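Local coordinates for conserved domain protein (Porphyromonas gingivalis, PDB 3PNN) that is probably a cytoplasmic glycosyltransferase that takes part in forming glycosidic linkages and has an alpha/beta/alpha Rossmann-like fold, at residues G20-L25 and E65-K70; Q82-L87 and K99-N104; Y149-Y154 and V264-T269; S161-V166 and Y278-P283. All coordinates share one frame; numbering follows the deposited sequence. Where two conformers were deposited one is given.

Contact 1: G20-L25 and E65-K70; sequences GSLKQL and EKILTK
Leu-25 gives up the most surface in this contact, sending its CD1 methyl over the base of two helical side chains. CD1 lies 4.1 Å from Lys-66 CB and 4.2 Å from Ile-67 CG1, so a single methyl spans neighbouring residues of helix 60-71. Leu-22 works the other end of the pair: its CD2 sits 4.0 Å from Lys-66 CD and 4.2 Å from Ile-67 CD1. With CG placed opposite the backbone N (chi1 -173°), Leu-22 reaches across to the helix, where it and Lys-66 run past one another in opposite directions. Lys-66 thus contributes its aliphatic stem, while a bend at chi4 (66°) turns its ammonium off this surface. The loop 20-25 follows strand 7-11, and its Gly-rich approach and Lys-23 recall the signature loop of sugar nucleotidyltransferase-like enzymes, which would be consistent with a place beside a nucleotide site. The contact itself is apolar, with no hydrogen bond passing between the two segments. Polar bonds flank it: Leu-22 N bonds to Glu-62 on the same helix, and Lys-70 makes a salt bridge with Asp-37. Leu-22 is buried further by Phe-59 and Phe-63, whereas Leu-25 and Lys-66 lie at the surface.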
loop_
_atom_site.group_PDB
_atom_site.type_symbol
_atom_site.label_atom_id
_atom_site.label_comp_id
_atom_site.label_asym_id
_atom_site.label_seq_id
_atom_site.Cartn_x
_atom_site.Cartn_y
_atom_site.Cartn_z
ATOM N N GLY A 20 -22.353 -0.097 -6.485
ATOM C CA GLY A 20 -22.818 0.040 -5.112
ATOM C C GLY A 20 -22.747 -1.218 -4.255
ATOM O O GLY A 20 -23.592 -1.451 -3.390
ATOM N N SER A 21 -21.726 -2.031 -4.481
ATOM C CA SER A 21 -21.553 -3.239 -3.694
ATOM C C SER A 21 -20.076 -3.533 -3.489
ATOM O O SER A 21 -19.215 -2.963 -4.160
ATOM C CB SER A 21 -22.240 -4.425 -4.379
ATOM O OG SER A 21 -21.578 -4.760 -5.585
ATOM N N LEU A 22 -19.789 -4.427 -2.552
ATOM C CA LEU A 22 -18.428 -4.869 -2.303
ATOM C C LEU A 22 -18.082 -5.940 -3.340
ATOM O O LEU A 22 -18.933 -6.763 -3.678
ATOM C CB LEU A 22 -18.361 -5.463 -0.898
ATOM C CG LEU A 22 -17.023 -5.866 -0.307
ATOM C CD1 LEU A 22 -16.175 -4.627 -0.040
ATOM C CD2 LEU A 22 -17.279 -6.653 0.975
ATOM N N LYS A 23 -16.856 -5.933 -3.861
ATOM C CA LYS A 23 -16.453 -7.000 -4.778
ATOM C C LYS A 23 -16.525 -8.326 -4.029
ATOM O O LYS A 23 -16.374 -8.349 -2.803
ATOM C CB LYS A 23 -15.020 -6.795 -5.267
ATOM C CG LYS A 23 -14.814 -5.682 -6.292
ATOM C CD LYS A 23 -13.313 -5.350 -6.366
ATOM C CE LYS A 23 -13.011 -4.294 -7.420
ATOM N NZ LYS A 23 -11.535 -4.127 -7.520
ATOM N N GLN A 24 -16.747 -9.421 -4.757
ATOM C CA GLN A 24 -16.695 -10.754 -4.162
ATOM C C GLN A 24 -15.422 -10.954 -3.343
ATOM O O GLN A 24 -14.308 -10.719 -3.831
ATOM C CB GLN A 24 -16.779 -11.821 -5.253
ATOM C CG GLN A 24 -18.128 -11.883 -5.949
ATOM C CD GLN A 24 -19.218 -12.421 -5.044
ATOM O OE1 GLN A 24 -18.970 -13.313 -4.233
ATOM N NE2 GLN A 24 -20.427 -11.883 -5.175
ATOM N N LEU A 25 -15.587 -11.383 -2.092
ATOM C CA LEU A 25 -14.437 -11.676 -1.240
ATOM C C LEU A 25 -13.823 -13.008 -1.627
ATOM O O LEU A 25 -14.523 -13.921 -2.041
ATOM C CB LEU A 25 -14.849 -11.692 0.234
ATOM C CG LEU A 25 -15.339 -10.323 0.726
ATOM C CD1 LEU A 25 -15.603 -10.334 2.222
ATOM C CD2 LEU A 25 -14.339 -9.249 0.372
ATOM N N GLU A 65 -20.752 -4.974 7.143
ATOM C CA GLU A 65 -21.353 -6.290 7.382
ATOM C C GLU A 65 -20.364 -7.445 7.268
ATOM O O GLU A 65 -20.357 -8.359 8.095
ATOM C CB GLU A 65 -22.487 -6.548 6.382
ATOM C CG GLU A 65 -23.731 -5.717 6.583
ATOM C CD GLU A 65 -24.771 -5.984 5.502
ATOM O OE1 GLU A 65 -24.527 -6.866 4.643
ATOM O OE2 GLU A 65 -25.823 -5.310 5.508
ATOM N N LYS A 66 -19.546 -7.412 6.225
ATOM C CA LYS A 66 -18.736 -8.573 5.866
ATOM C C LYS A 66 -17.291 -8.465 6.333
ATOM O O LYS A 66 -16.619 -9.479 6.489
ATOM C CB LYS A 66 -18.744 -8.776 4.341
ATOM C CG LYS A 66 -20.083 -9.248 3.739
ATOM C CD LYS A 66 -19.956 -9.345 2.216
ATOM C CE LYS A 66 -21.003 -10.264 1.597
ATOM N NZ LYS A 66 -22.374 -9.731 1.758
ATOM N N ILE A 67 -16.796 -7.250 6.532
ATOM C CA ILE A 67 -15.382 -7.091 6.883
ATOM C C ILE A 67 -15.154 -6.588 8.313
ATOM O O ILE A 67 -14.418 -7.211 9.081
ATOM C CB ILE A 67 -14.642 -6.228 5.839
ATOM C CG1 ILE A 67 -14.707 -6.929 4.469
ATOM C CG2 ILE A 67 -13.189 -5.959 6.278
ATOM C CD1 ILE A 67 -13.856 -6.297 3.391
ATOM N N LEU A 68 -15.779 -5.476 8.685
ATOM C CA LEU A 68 -15.569 -4.946 10.036
ATOM C C LEU A 68 -15.973 -5.934 11.130
ATOM O O LEU A 68 -15.401 -5.928 12.222
ATOM C CB LEU A 68 -16.296 -3.617 10.251
ATOM C CG LEU A 68 -15.607 -2.412 9.611
ATOM C CD1 LEU A 68 -16.117 -1.116 10.252
ATOM C CD2 LEU A 68 -14.086 -2.518 9.736
ATOM N N THR A 69 -16.971 -6.766 10.850
ATOM C CA THR A 69 -17.444 -7.728 11.837
ATOM C C THR A 69 -16.358 -8.757 12.155
ATOM O O THR A 69 -16.365 -9.373 13.221
ATOM C CB THR A 69 -18.676 -8.488 11.337
ATOM O OG1 THR A 69 -18.410 -8.998 10.022
ATOM C CG2 THR A 69 -19.891 -7.571 11.294
ATOM N N LYS A 70 -15.428 -8.952 11.227
ATOM C CA LYS A 70 -14.346 -9.913 11.462
ATOM C C LYS A 70 -13.347 -9.402 12.504
ATOM O O LYS A 70 -12.745 -10.195 13.237
ATOM C CB LYS A 70 -13.616 -10.252 10.153
ATOM C CG LYS A 70 -14.433 -11.117 9.183
ATOM C CD LYS A 70 -13.605 -11.609 7.979
ATOM C CE LYS A 70 -13.282 -10.477 7.009
ATOM N NZ LYS A 70 -12.505 -10.946 5.806
#

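Contact 2: Q82-L87 and K99-N104; sequences QELDRL and KPWGTN
Trp-101 NE1 donates to Leu-84 O across 2.9 Å, with an N-H...O angle of 161°. The acceptor lies 3° out of the indole plane, and the hydrogen meets a lone pair of the carbonyl oxygen in the carbonyl plane. Leu-87 CD2 covers one face of that ring, offset toward its rim and 3.5 Å from NE1. The two side chains cross at about a right angle. Leu-84 adds its CD2 methyl, 3.8 Å from Pro-100 CA, to the backbone leading into Trp-101. The chain between strand 77-81 and helix 103-108 is a loop with no helix or strand, and this contact joins its two ends; Gly-102 is the N-cap of the helix. In nucleotidyltransferase-like folds this region often lies beside the nucleotide pocket. Gln-82, its chain extended from chi1 180°, places NE2 3.0 Å from water 1, which also accepts a weak bond from Gly-102 N. NE2 bonds to His-105 as well, and OE1 is held by Arg-56. Beyond the contact, Phe-235 and Leu-236 of helix 223-239 pack on the indole, and Arg-97 makes a cation-pi contact with it.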
loop_
_atom_site.group_PDB
_atom_site.type_symbol
_atom_site.label_atom_id
_atom_site.label_comp_id
_atom_site.label_asym_id
_atom_site.label_seq_id
_atom_site.Cartn_x
_atom_site.Cartn_y
_atom_site.Cartn_z
ATOM N N GLN A 82 -13.123 8.003 0.915
ATOM C CA GLN A 82 -12.565 8.725 -0.229
ATOM C C GLN A 82 -13.672 9.072 -1.198
ATOM O O GLN A 82 -14.261 8.181 -1.809
ATOM C CB GLN A 82 -11.510 7.880 -0.954
ATOM C CG GLN A 82 -10.901 8.598 -2.176
ATOM C CD GLN A 82 -10.063 7.685 -3.071
ATOM O OE1 GLN A 82 -10.375 6.504 -3.245
ATOM N NE2 GLN A 82 -9.008 8.242 -3.667
ATOM N N GLU A 83 -13.964 10.365 -1.337
ATOM C CA GLU A 83 -14.953 10.826 -2.305
ATOM C C GLU A 83 -14.338 11.853 -3.260
ATOM O O GLU A 83 -13.376 12.546 -2.921
ATOM C CB GLU A 83 -16.188 11.401 -1.602
ATOM C CG GLU A 83 -16.842 10.460 -0.571
ATOM C CD GLU A 83 -17.320 9.120 -1.155
ATOM O OE1 GLU A 83 -17.703 9.068 -2.348
ATOM O OE2 GLU A 83 -17.323 8.110 -0.407
ATOM N N LEU A 84 -14.905 11.947 -4.456
ATOM C CA LEU A 84 -14.385 12.839 -5.488
ATOM C C LEU A 84 -14.373 14.308 -5.069
ATOM O O LEU A 84 -13.511 15.072 -5.500
ATOM C CB LEU A 84 -15.187 12.672 -6.785
ATOM C CG LEU A 84 -15.091 11.325 -7.505
ATOM C CD1 LEU A 84 -16.203 11.199 -8.551
ATOM C CD2 LEU A 84 -13.714 11.153 -8.137
ATOM N N ASP A 85 -15.333 14.701 -4.235
ATOM C CA ASP A 85 -15.486 16.106 -3.863
ATOM C C ASP A 85 -14.707 16.495 -2.603
ATOM O O ASP A 85 -14.804 17.629 -2.132
ATOM C CB ASP A 85 -16.971 16.483 -3.720
ATOM C CG ASP A 85 -17.653 15.774 -2.556
ATOM O OD1 ASP A 85 -17.011 14.926 -1.898
ATOM O OD2 ASP A 85 -18.841 16.067 -2.296
ATOM N N ARG A 86 -13.936 15.557 -2.059
ATOM C CA ARG A 86 -13.112 15.853 -0.892
ATOM C C ARG A 86 -11.786 16.477 -1.315
ATOM O O ARG A 86 -10.746 15.817 -1.338
ATOM C CB ARG A 86 -12.894 14.601 -0.042
ATOM C CG ARG A 86 -13.509 14.712 1.346
ATOM C CD ARG A 86 -14.547 13.629 1.609
ATOM N NE ARG A 86 -15.839 13.905 0.986
ATOM C CZ ARG A 86 -16.966 13.268 1.292
ATOM N NH1 ARG A 86 -18.095 13.583 0.676
ATOM N NH2 ARG A 86 -16.965 12.319 2.218
ATOM N N LEU A 87 -11.849 17.766 -1.646
ATOM C CA LEU A 87 -10.722 18.518 -2.180
ATOM C C LEU A 87 -10.407 19.698 -1.276
ATOM O O LEU A 87 -11.264 20.139 -0.514
ATOM C CB LEU A 87 -11.083 19.051 -3.575
ATOM C CG LEU A 87 -11.453 17.997 -4.618
ATOM C CD1 LEU A 87 -12.016 18.652 -5.876
ATOM C CD2 LEU A 87 -10.239 17.139 -4.936
ATOM N N LYS A 99 -13.147 9.272 -12.367
ATOM C CA LYS A 99 -12.045 8.469 -11.859
ATOM C C LYS A 99 -11.521 9.020 -10.530
ATOM O O LYS A 99 -11.269 10.217 -10.408
ATOM C CB LYS A 99 -10.923 8.436 -12.892
ATOM C CG LYS A 99 -9.706 7.645 -12.460
ATOM C CD LYS A 99 -8.758 7.464 -13.631
ATOM C CE LYS A 99 -7.699 6.422 -13.334
ATOM N NZ LYS A 99 -7.047 5.949 -14.588
ATOM N N PRO A 100 -11.371 8.147 -9.521
ATOM C CA PRO A 100 -10.853 8.582 -8.218
ATOM C C PRO A 100 -9.482 9.239 -8.345
ATOM O O PRO A 100 -8.697 8.881 -9.227
ATOM C CB PRO A 100 -10.747 7.278 -7.422
ATOM C CG PRO A 100 -11.821 6.392 -8.034
ATOM C CD PRO A 100 -11.843 6.753 -9.503
ATOM N N TRP A 101 -9.198 10.174 -7.447
ATOM C CA TRP A 101 -8.002 11.008 -7.549
ATOM C C TRP A 101 -6.668 10.294 -7.373
ATOM O O TRP A 101 -5.634 10.829 -7.772
ATOM C CB TRP A 101 -8.094 12.186 -6.584
ATOM C CG TRP A 101 -9.169 13.152 -6.952
ATOM C CD1 TRP A 101 -10.328 13.382 -6.272
ATOM C CD2 TRP A 101 -9.192 14.031 -8.093
ATOM N NE1 TRP A 101 -11.070 14.343 -6.914
ATOM C CE2 TRP A 101 -10.396 14.759 -8.032
ATOM C CE3 TRP A 101 -8.314 14.267 -9.156
ATOM C CZ2 TRP A 101 -10.751 15.708 -8.998
ATOM C CZ3 TRP A 101 -8.661 15.219 -10.112
ATOM C CH2 TRP A 101 -9.870 15.927 -10.025
ATOM N N GLY A 102 -6.671 9.107 -6.762
ATOM C CA GLY A 102 -5.448 8.322 -6.656
ATOM C C GLY A 102 -5.081 7.906 -5.237
ATOM O O GLY A 102 -5.685 8.378 -4.274
ATOM N N THR A 103 -4.084 7.036 -5.096
ATOM C CA THR A 103 -3.740 6.494 -3.779
ATOM C C THR A 103 -3.331 7.526 -2.725
ATOM O O THR A 103 -3.602 7.329 -1.536
ATOM C CB THR A 103 -2.636 5.408 -3.839
ATOM O OG1 THR A 103 -1.438 5.972 -4.398
ATOM C CG2 THR A 103 -3.102 4.232 -4.685
ATOM N N ASN A 104 -2.648 8.596 -3.125
ATOM C CA ASN A 104 -2.247 9.571 -2.112
ATOM C C ASN A 104 -3.431 10.478 -1.731
ATOM O O ASN A 104 -3.446 11.038 -0.644
ATOM C CB ASN A 104 -0.986 10.357 -2.514
ATOM C CG ASN A 104 -0.135 10.760 -1.311
ATOM O OD1 ASN A 104 -0.583 11.495 -0.432
ATOM N ND2 ASN A 104 1.106 10.298 -1.284
HETATM O O HOH W 1 -7.822 6.423 -5.769
#

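Contact 3: Y149-Y154 and V264-T269; sequences YCMVGY and VEVLDT
Four backbone bonds join Tyr-149, Met-151 and Gly-153 to Glu-265 and Leu-267 across parallel strands whose axes are 25° from parallel. Glu-265 N donates to Tyr-149 O at 3.0 Å, and Met-151 N (selenomethionine) returns the bond to Glu-265 O. Leu-267 N reaches Met-151 O at 2.8 Å, almost straight at 175°, and Gly-153 N gives to Leu-267 O at 2.9 Å. Tyr-149 continues the pairing to Ser-263; the backbones of Cys-150, Val-152 and Tyr-154 bond to Gly-219, Met-217 and Val-213, and that of Val-264 to Leu-179. Water 2 lies between Gly-153 O and Asp-268 OD1, 2.7 Å and 2.8 Å away, with more acceptors in reach than protons. Side-chain polar ends find partners outside: Tyr-149 OH with Asp-223, Tyr-154 OH with Tyr-127 O, Glu-265 with Lys-138, Asp-268 with Arg-155. Thr-269 OG1 bonds to Asn-130 and Ala-271 N, while its CG2 methyl presses over the Tyr-154 ring in a CH-pi contact and lies a tight 3.4 Å from Val-152 CG1. Helix 129-140 covers the Cys-150, Val-152 and Leu-267 side; Trp-218 and Ser-214 touch Met-151 on the other. The far edge of strand 148-155 pairs antiparallel with strands 217-220 and 212-215.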
loop_
_atom_site.group_PDB
_atom_site.type_symbol
_atom_site.label_atom_id
_atom_site.label_comp_id
_atom_site.label_asym_id
_atom_site.label_seq_id
_atom_site.Cartn_x
_atom_site.Cartn_y
_atom_site.Cartn_z
ATOM N N TYR A 149 10.694 9.055 7.511
ATOM C CA TYR A 149 9.740 8.009 7.131
ATOM C C TYR A 149 10.485 6.716 6.820
ATOM O O TYR A 149 11.715 6.649 6.977
ATOM C CB TYR A 149 8.978 8.441 5.877
ATOM C CG TYR A 149 8.326 9.815 5.955
ATOM C CD1 TYR A 149 7.763 10.277 7.136
ATOM C CD2 TYR A 149 8.245 10.632 4.823
ATOM C CE1 TYR A 149 7.136 11.529 7.202
ATOM C CE2 TYR A 149 7.612 11.887 4.874
ATOM C CZ TYR A 149 7.065 12.326 6.069
ATOM O OH TYR A 149 6.460 13.563 6.139
ATOM N N CYS A 150 9.750 5.697 6.369
ATOM C CA CYS A 150 10.365 4.430 5.979
ATOM C C CYS A 150 9.517 3.687 4.946
ATOM O O CYS A 150 8.367 4.047 4.662
ATOM C CB CYS A 150 10.610 3.546 7.207
ATOM S SG CYS A 150 9.071 2.999 8.048
HETATM N N MSE A 151 10.100 2.658 4.348
HETATM C CA MSE A 151 9.326 1.754 3.506
HETATM C C MSE A 151 9.928 0.379 3.641
HETATM O O MSE A 151 11.109 0.252 3.948
HETATM C CB MSE A 151 9.301 2.172 2.023
HETATM C CG MSE A 151 10.633 2.255 1.308
HETATM SE SE MSE A 151 10.439 2.077 -0.677
HETATM C CE MSE A 151 10.943 0.190 -0.820
ATOM N N VAL A 152 9.109 -0.643 3.426
ATOM C CA VAL A 152 9.599 -2.009 3.531
ATOM C C VAL A 152 9.945 -2.436 2.116
ATOM O O VAL A 152 9.086 -2.475 1.232
ATOM C CB VAL A 152 8.566 -2.941 4.172
ATOM C CG1 VAL A 152 9.075 -4.408 4.147
ATOM C CG2 VAL A 152 8.298 -2.509 5.623
ATOM N N GLY A 153 11.227 -2.687 1.889
ATOM C CA GLY A 153 11.686 -3.058 0.565
ATOM C C GLY A 153 11.536 -4.547 0.307
ATOM O O GLY A 153 11.707 -5.364 1.218
ATOM N N TYR A 154 11.201 -4.885 -0.933
ATOM C CA TYR A 154 11.224 -6.259 -1.426
ATOM C C TYR A 154 12.204 -6.347 -2.604
ATOM O O TYR A 154 12.641 -5.319 -3.115
ATOM C CB TYR A 154 9.816 -6.686 -1.831
ATOM C CG TYR A 154 8.917 -6.804 -0.618
ATOM C CD1 TYR A 154 8.786 -8.021 0.052
ATOM C CD2 TYR A 154 8.257 -5.686 -0.104
ATOM C CE1 TYR A 154 7.991 -8.140 1.181
ATOM C CE2 TYR A 154 7.463 -5.791 1.036
ATOM C CZ TYR A 154 7.330 -7.020 1.669
ATOM O OH TYR A 154 6.550 -7.127 2.805
ATOM N N VAL A 264 13.779 8.642 3.804
ATOM C CA VAL A 264 12.998 7.419 3.893
ATOM C C VAL A 264 13.988 6.278 4.062
ATOM O O VAL A 264 14.791 6.025 3.169
ATOM C CB VAL A 264 12.152 7.185 2.613
ATOM C CG1 VAL A 264 11.382 5.857 2.714
ATOM C CG2 VAL A 264 11.177 8.365 2.369
ATOM N N GLU A 265 13.957 5.607 5.208
ATOM C CA GLU A 265 14.825 4.443 5.387
ATOM C C GLU A 265 14.169 3.225 4.754
ATOM O O GLU A 265 12.983 2.958 4.979
ATOM C CB GLU A 265 15.123 4.161 6.870
ATOM C CG GLU A 265 15.931 2.851 7.044
ATOM C CD GLU A 265 16.253 2.492 8.500
ATOM O OE1 GLU A 265 15.796 3.191 9.426
ATOM O OE2 GLU A 265 16.981 1.497 8.714
ATOM N N VAL A 266 14.937 2.478 3.970
ATOM C CA VAL A 266 14.423 1.267 3.337
ATOM C C VAL A 266 14.734 0.058 4.228
ATOM O O VAL A 266 15.903 -0.239 4.496
ATOM C CB VAL A 266 15.027 1.044 1.932
ATOM C CG1 VAL A 266 14.480 -0.260 1.310
ATOM C CG2 VAL A 266 14.724 2.232 1.028
ATOM N N LEU A 267 13.691 -0.621 4.696
ATOM C CA LEU A 267 13.855 -1.733 5.630
ATOM C C LEU A 267 13.874 -3.028 4.834
ATOM O O LEU A 267 12.900 -3.367 4.177
ATOM C CB LEU A 267 12.706 -1.742 6.644
ATOM C CG LEU A 267 12.464 -0.395 7.347
ATOM C CD1 LEU A 267 11.123 -0.404 8.088
ATOM C CD2 LEU A 267 13.602 -0.076 8.322
ATOM N N ASP A 268 14.991 -3.749 4.883
ATOM C CA ASP A 268 15.142 -4.953 4.062
ATOM C C ASP A 268 14.573 -6.193 4.759
ATOM O O ASP A 268 15.316 -6.974 5.345
ATOM C CB ASP A 268 16.626 -5.166 3.708
ATOM C CG ASP A 268 16.831 -6.201 2.590
ATOM O OD1 ASP A 268 15.831 -6.700 2.021
ATOM O OD2 ASP A 268 18.006 -6.508 2.273
ATOM N N THR A 269 13.266 -6.388 4.675
ATOM C CA THR A 269 12.625 -7.506 5.378
ATOM C C THR A 269 13.049 -8.857 4.819
ATOM O O THR A 269 13.434 -8.962 3.653
ATOM C CB THR A 269 11.075 -7.391 5.317
ATOM O OG1 THR A 269 10.483 -8.481 6.035
ATOM C CG2 THR A 269 10.588 -7.428 3.868
HETATM O O HOH W 2 13.352 -7.552 1.106
#

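Contact 4: S161-V166 and Y278-P283; sequences SESGGV and YSDDRP
The Tyr-278 ring carries the backbone of Ser-163 over one face, its C atom 4.0 Å above the plane and displaced toward the rim, while Gly-165 O lies at the edge near the plane. From that edge the phenol OH donates to Gly-165 O at 2.7 Å, using a lone pair in the carbonyl plane. Ser-163 CB packs 3.7 Å from Tyr-278 CB, so the loop is clamped from tyrosine root to hydroxyl, and Ser-163 OG stands 3.4 Å from Asp-280 CB. Gly-164 C lies 3.3 Å from Tyr-278 OH, and this residue has no side chain to collide with that oxygen. The second flat group is the Asp-281 carboxylate. Its OD1 receives Ser-161 OG at 2.9 Å on the syn lone pair; OD2 is met by Tyr-278 N at 2.9 Å from well above the carboxylate plane, 56° out of it. A chi1 of 169° turns Ser-161 OG toward Asp-281; it also accepts from Ser-163 N at 2.9 Å, closing an ST turn. The loop joined here connects strands 148-155 and 166-173, and it meets the lead-in to the C-terminal helix 282-294. Asp-281 N bonds back to Tyr-278 O, shaping that lead-in. Arg-282 makes a salt bridge with Asp-26.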
loop_
_atom_site.group_PDB
_atom_site.type_symbol
_atom_site.label_atom_id
_atom_site.label_comp_id
_atom_site.label_asym_id
_atom_site.label_seq_id
_atom_site.Cartn_x
_atom_site.Cartn_y
_atom_site.Cartn_z
ATOM N N SER A 161 5.612 -12.199 -12.253
ATOM C CA SER A 161 4.613 -13.193 -12.635
ATOM C C SER A 161 5.010 -13.909 -13.919
ATOM O O SER A 161 5.483 -13.283 -14.869
ATOM C CB SER A 161 3.238 -12.547 -12.823
ATOM O OG SER A 161 2.342 -13.473 -13.444
ATOM N N GLU A 162 4.811 -15.221 -13.954
ATOM C CA GLU A 162 5.055 -15.976 -15.179
ATOM C C GLU A 162 3.991 -15.715 -16.249
ATOM O O GLU A 162 4.127 -16.171 -17.383
ATOM C CB GLU A 162 5.132 -17.475 -14.887
ATOM C CG GLU A 162 6.340 -17.881 -14.059
ATOM C CD GLU A 162 6.544 -19.384 -14.024
ATOM O OE1 GLU A 162 6.583 -20.007 -15.107
ATOM O OE2 GLU A 162 6.673 -19.940 -12.911
ATOM N N SER A 163 2.942 -14.975 -15.894
ATOM C CA SER A 163 1.808 -14.774 -16.805
ATOM C C SER A 163 1.854 -13.463 -17.595
ATOM O O SER A 163 1.084 -13.266 -18.540
ATOM C CB SER A 163 0.487 -14.878 -16.038
ATOM O OG SER A 163 0.282 -16.208 -15.583
ATOM N N GLY A 164 2.747 -12.562 -17.210
ATOM C CA GLY A 164 2.846 -11.277 -17.879
ATOM C C GLY A 164 3.639 -10.275 -17.067
ATOM O O GLY A 164 4.181 -10.606 -16.011
ATOM N N GLY A 165 3.697 -9.039 -17.551
ATOM C CA GLY A 165 4.468 -8.011 -16.882
ATOM C C GLY A 165 3.811 -7.495 -15.625
ATOM O O GLY A 165 2.587 -7.563 -15.476
ATOM N N VAL A 166 4.626 -6.978 -14.712
ATOM C CA VAL A 166 4.106 -6.344 -13.513
ATOM C C VAL A 166 4.583 -4.902 -13.418
ATOM O O VAL A 166 5.552 -4.516 -14.061
ATOM C CB VAL A 166 4.501 -7.110 -12.233
ATOM C CG1 VAL A 166 3.924 -8.526 -12.272
ATOM C CG2 VAL A 166 6.017 -7.152 -12.071
ATOM N N TYR A 278 -2.252 -11.816 -12.120
ATOM C CA TYR A 278 -3.043 -12.405 -13.187
ATOM C C TYR A 278 -3.786 -13.586 -12.588
ATOM O O TYR A 278 -3.297 -14.208 -11.642
ATOM C CB TYR A 278 -2.140 -12.893 -14.321
ATOM C CG TYR A 278 -1.384 -11.787 -15.021
ATOM C CD1 TYR A 278 -1.951 -11.101 -16.093
ATOM C CD2 TYR A 278 -0.103 -11.419 -14.606
ATOM C CE1 TYR A 278 -1.266 -10.084 -16.739
ATOM C CE2 TYR A 278 0.592 -10.403 -15.247
ATOM C CZ TYR A 278 0.006 -9.739 -16.312
ATOM O OH TYR A 278 0.687 -8.729 -16.949
ATOM N N SER A 279 -4.956 -13.904 -13.132
ATOM C CA SER A 279 -5.783 -14.976 -12.567
ATOM C C SER A 279 -4.999 -16.284 -12.440
ATOM O O SER A 279 -5.147 -17.015 -11.458
ATOM C CB SER A 279 -7.080 -15.169 -13.385
ATOM O OG SER A 279 -6.796 -15.527 -14.729
ATOM N N ASP A 280 -4.155 -16.570 -13.426
ATOM C CA ASP A 280 -3.303 -17.758 -13.399
ATOM C C ASP A 280 -2.339 -17.806 -12.207
ATOM O O ASP A 280 -1.837 -18.878 -11.860
ATOM C CB ASP A 280 -2.506 -17.877 -14.705
ATOM C CG ASP A 280 -3.280 -18.592 -15.807
ATOM O OD1 ASP A 280 -4.239 -19.329 -15.485
ATOM O OD2 ASP A 280 -2.921 -18.426 -16.997
ATOM N N ASP A 281 -2.073 -16.653 -11.591
ATOM C CA ASP A 281 -1.207 -16.585 -10.403
ATOM C C ASP A 281 -1.900 -17.142 -9.155
ATOM O O ASP A 281 -1.249 -17.476 -8.169
ATOM C CB ASP A 281 -0.805 -15.139 -10.083
ATOM C CG ASP A 281 0.052 -14.505 -11.159
ATOM O OD1 ASP A 281 0.678 -15.248 -11.936
ATOM O OD2 ASP A 281 0.095 -13.256 -11.220
ATOM N N ARG A 282 -3.225 -17.206 -9.176
ATOM C CA ARG A 282 -3.959 -17.499 -7.937
ATOM C C ARG A 282 -3.652 -18.865 -7.267
ATOM O O ARG A 282 -3.454 -18.930 -6.057
ATOM C CB ARG A 282 -5.467 -17.315 -8.135
ATOM C CG ARG A 282 -6.238 -17.369 -6.819
ATOM C CD ARG A 282 -7.759 -17.208 -7.021
ATOM N NE ARG A 282 -8.443 -17.393 -5.747
ATOM C CZ ARG A 282 -8.764 -18.583 -5.254
ATOM N NH1 ARG A 282 -8.478 -19.684 -5.944
ATOM N NH2 ARG A 282 -9.383 -18.674 -4.077
ATOM N N PRO A 283 -3.629 -19.959 -8.041
ATOM C CA PRO A 283 -3.357 -21.256 -7.402
ATOM C C PRO A 283 -2.021 -21.269 -6.637
ATOM O O PRO A 283 -1.910 -21.938 -5.608
ATOM C CB PRO A 283 -3.317 -22.223 -8.592
ATOM C CG PRO A 283 -4.246 -21.600 -9.573
ATOM C CD PRO A 283 -4.002 -20.118 -9.458
#

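From the N terminus, contact 1 comes first, bringing the loop after strand 7-11 against helix 60-71 and closing a loop through helix 35-46 and strand 50-55. Contact 2 follows in series, closing the loop between strand 77-81 and helix 103-108, eleven residues separating its segments. Farther along, contact 3 pairs strand 148-155 with strand 263-268, on the other side of the chain's centre from contacts 1 and 2. Contact 4 crosses it: segment 161-166 lies inside the span of contact 3 and segment 278-283 beyond it, so the C-terminal helix 282-294 is tied back to the loop before strand 166-173. Contacts 1 and 4 approach to about 7 Å between nearest atoms without touching.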